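Lys-gingipain W83 (Porphyromonas gingivalis, PDB 3M1H) cleaves proteins after lysine as a secreted protease that may act in virulence, and is represented here by its K3 cleaved adhesin domain, a calcium-binding haemagglutinin/adhesin module. Local coordinates at residues A131-T135 against T163-W167. Numbering follows the deposited sequence.
Sequences AIRGT and TDFFW
Asp164 and the two phenylalanines after it receive the extended side chain of Arg133 at one end of the beta jelly roll. Two connecting loops meet here. One runs between strands 116-119 and 142-148, the other from strand 154-160 into strand 167-177. Asp164 meets the guanidinium group with both its carboxylate and its backbone carbonyl. The carboxylate forms a salt bridge, with Asp164 OD1 3.0 Å from Arg133 NH1. The arginine nitrogen comes from above the carboxylate plane, and the two flat groups are tilted 27° apart. A weak hydrogen bond from Arg133 NH2 to the same OD1 belongs to this salt bridge. Asp164 O takes another weak hydrogen bond from Arg133 NH1. Phe165 CB points away from the other loop, and the residue offers its carbonyl instead. Arg133 NH1 lies 2.9 Å from Phe165 O, and this bond is nearly straight at 166°. It runs in the carbonyl plane, on a lone pair, and almost within the guanidinium plane. NH1 thus has three oxygen acceptors for two hydrogens, in keeping with the weak bond to Asp164 O. Arg133 NE bonds to Glu130 O, which helps fix the rotation of the group, and Tyr55 makes a cation-pi contact with it. Phe166 is buried, and its CG is anti to the backbone N (chi1 -167°), which brings the ring against Arg133 and Gly134 of the other loop. Arg133 CB sits over one face in a CH-pi contact, 4.1 Å from the ring centroid. On the same face Gly134 N stands 3.8 Å above the Phe166 ring plane, offset toward the rim, and Gly134 CA is 3.6 Å from Phe166 CE2. Trp167 backs the opposite face of the Phe166 ring, with its CD1 3.4 Å above the ring plane, over the centre.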
ATOM      1  N   ALA A 131      11.728  -1.849  20.959  1.00 23.22           N
ATOM      2  CA  ALA A 131      11.143  -0.511  20.853  1.00 23.72           C
ATOM      3  C   ALA A 131      11.411   0.109  19.488  1.00 23.51           C
ATOM      4  O   ALA A 131      10.492   0.727  18.933  1.00 23.69           O
ATOM      5  CB  ALA A 131      11.635   0.441  21.967  1.00 26.32           C
ATOM      6  N   ILE A 132      12.642  -0.029  18.988  1.00 21.45           N
ATOM      7  CA  ILE A 132      13.080   0.542  17.698  1.00 20.08           C
ATOM      8  C   ILE A 132      13.160  -0.597  16.690  1.00 18.57           C
ATOM      9  O   ILE A 132      13.932  -1.550  16.856  1.00 20.69           O
ATOM     10  CB  ILE A 132      14.451   1.231  17.806  1.00 19.65           C
ATOM     11  CG1 ILE A 132      14.366   2.454  18.726  1.00 24.45           C
ATOM     12  CG2 ILE A 132      15.030   1.617  16.413  1.00 19.20           C
ATOM     13  CD1 ILE A 132      13.925   3.746  17.980  1.00 24.99           C
ATOM     14  N   ARG A 133      12.335  -0.494  15.660  1.00 18.14           N
ATOM     15  CA  ARG A 133      12.201  -1.512  14.654  1.00 16.54           C
ATOM     16  C   ARG A 133      12.769  -1.020  13.327  1.00 15.26           C
ATOM     17  O   ARG A 133      13.283   0.090  13.222  1.00 18.35           O
ATOM     18  CB  ARG A 133      10.748  -1.921  14.545  1.00 18.65           C
ATOM     19  CG  ARG A 133      10.232  -2.384  15.884  1.00 18.11           C
ATOM     20  CD  ARG A 133       8.789  -2.727  15.852  1.00 19.20           C
ATOM     21  NE  ARG A 133       8.337  -3.015  17.222  1.00 21.80           N
ATOM     22  CZ  ARG A 133       7.108  -3.356  17.579  1.00 22.79           C
ATOM     23  NH1 ARG A 133       6.113  -3.504  16.709  1.00 21.36           N
ATOM     24  NH2 ARG A 133       6.868  -3.576  18.865  1.00 27.27           N
ATOM     25  N   GLY A 134      12.742  -1.889  12.331  1.00 15.48           N
ATOM     26  CA  GLY A 134      13.336  -1.545  11.038  1.00 14.26           C
ATOM     27  C   GLY A 134      14.856  -1.474  11.030  1.00 18.68           C
ATOM     28  O   GLY A 134      15.441  -0.872  10.140  1.00 17.38           O
ATOM     29  N   THR A 135      15.503  -2.129  11.989  1.00 19.69           N
ATOM     30  CA  THR A 135      16.956  -2.037  12.169  1.00 23.49           C
ATOM     31  C   THR A 135      17.741  -3.117  11.430  1.00 22.35           C
ATOM     32  O   THR A 135      18.972  -3.109  11.471  1.00 23.01           O
ATOM     33  CB  THR A 135      17.372  -2.146  13.656  1.00 22.58           C
ATOM     34  OG1 THR A 135      16.986  -3.427  14.172  1.00 24.71           O
ATOM     35  CG2 THR A 135      16.729  -1.026  14.485  1.00 24.52           C
ATOM     36  N   THR A 163      -2.069  -3.960  13.910  1.00 18.61           N
ATOM     37  CA  THR A 163      -1.356  -3.054  14.780  1.00 19.28           C
ATOM     38  C   THR A 163      -0.072  -3.725  15.265  1.00 18.52           C
ATOM     39  O   THR A 163      -0.008  -4.970  15.390  1.00 19.33           O
ATOM     40  CB  THR A 163      -2.213  -2.610  16.027  1.00 19.32           C
ATOM     41  OG1 THR A 163      -1.541  -1.545  16.715  1.00 21.15           O
ATOM     42  CG2 THR A 163      -2.458  -3.759  16.992  1.00 28.45           C
ATOM     43  N   ASP A 164       0.932  -2.887  15.499  1.00 17.82           N
ATOM     44  CA  ASP A 164       2.125  -3.272  16.233  1.00 18.48           C
ATOM     45  C   ASP A 164       3.066  -4.205  15.500  1.00 20.97           C
ATOM     46  O   ASP A 164       3.659  -5.103  16.100  1.00 21.35           O
ATOM     47  CB  ASP A 164       1.698  -3.880  17.579  1.00 20.27           C
ATOM     48  CG  ASP A 164       2.758  -3.759  18.652  1.00 25.63           C
ATOM     49  OD1 ASP A 164       3.744  -2.992  18.532  1.00 24.31           O
ATOM     50  OD2 ASP A 164       2.550  -4.464  19.664  1.00 29.91           O
ATOM     51  N   PHE A 165       3.250  -3.973  14.193  1.00 19.25           N
ATOM     52  CA  PHE A 165       4.337  -4.619  13.434  1.00 16.98           C
ATOM     53  C   PHE A 165       5.327  -3.531  13.017  1.00 14.90           C
ATOM     54  O   PHE A 165       6.131  -3.065  13.866  1.00 15.85           O
ATOM     55  CB  PHE A 165       3.788  -5.550  12.335  1.00 16.90           C
ATOM     56  CG  PHE A 165       3.052  -6.733  12.931  1.00 20.08           C
ATOM     57  CD1 PHE A 165       3.766  -7.818  13.396  1.00 22.86           C
ATOM     58  CD2 PHE A 165       1.670  -6.708  13.093  1.00 22.74           C
ATOM     59  CE1 PHE A 165       3.101  -8.909  13.995  1.00 26.33           C
ATOM     60  CE2 PHE A 165       0.995  -7.789  13.697  1.00 26.73           C
ATOM     61  CZ  PHE A 165       1.725  -8.892  14.145  1.00 25.01           C
ATOM     62  N   PHE A 166       5.319  -3.078  11.755  1.00 15.98           N
ATOM     63  CA  PHE A 166       6.123  -1.919  11.428  1.00 13.70           C
ATOM     64  C   PHE A 166       5.502  -1.111  10.274  1.00 14.47           C
ATOM     65  O   PHE A 166       4.596  -0.369  10.522  1.00 15.15           O
ATOM     66  CB  PHE A 166       7.598  -2.297  11.221  1.00 14.74           C
ATOM     67  CG  PHE A 166       8.531  -1.129  11.194  1.00 13.17           C
ATOM     68  CD1 PHE A 166       8.520  -0.206  12.221  1.00 14.51           C
ATOM     69  CD2 PHE A 166       9.430  -0.927  10.143  1.00 15.92           C
ATOM     70  CE1 PHE A 166       9.375   0.862  12.219  1.00 13.84           C
ATOM     71  CE2 PHE A 166      10.304   0.148  10.139  1.00 13.80           C
ATOM     72  CZ  PHE A 166      10.272   1.056  11.194  1.00 15.27           C
ATOM     73  N   TRP A 167       5.975  -1.256   9.035  1.00 14.81           N
ATOM     74  CA  TRP A 167       5.345  -0.598   7.877  1.00 12.71           C
ATOM     75  C   TRP A 167       5.173  -1.610   6.756  1.00 13.45           C
ATOM     76  O   TRP A 167       5.948  -2.584   6.687  1.00 14.72           O
ATOM     77  CB  TRP A 167       6.195   0.553   7.342  1.00 11.12           C
ATOM     78  CG  TRP A 167       6.435   1.723   8.250  1.00 14.76           C
ATOM     79  CD1 TRP A 167       7.229   1.795   9.352  1.00 13.17           C
ATOM     80  CD2 TRP A 167       5.896   3.021   8.057  1.00 12.28           C
ATOM     81  NE1 TRP A 167       7.227   3.085   9.876  1.00 12.98           N
ATOM     82  CE2 TRP A 167       6.379   3.844   9.101  1.00 10.73           C
ATOM     83  CE3 TRP A 167       5.011   3.566   7.112  1.00 14.83           C
ATOM     84  CZ2 TRP A 167       6.033   5.184   9.194  1.00 11.73           C
ATOM     85  CZ3 TRP A 167       4.675   4.902   7.207  1.00 16.04           C
ATOM     86  CH2 TRP A 167       5.176   5.686   8.256  1.00 13.46           C
TER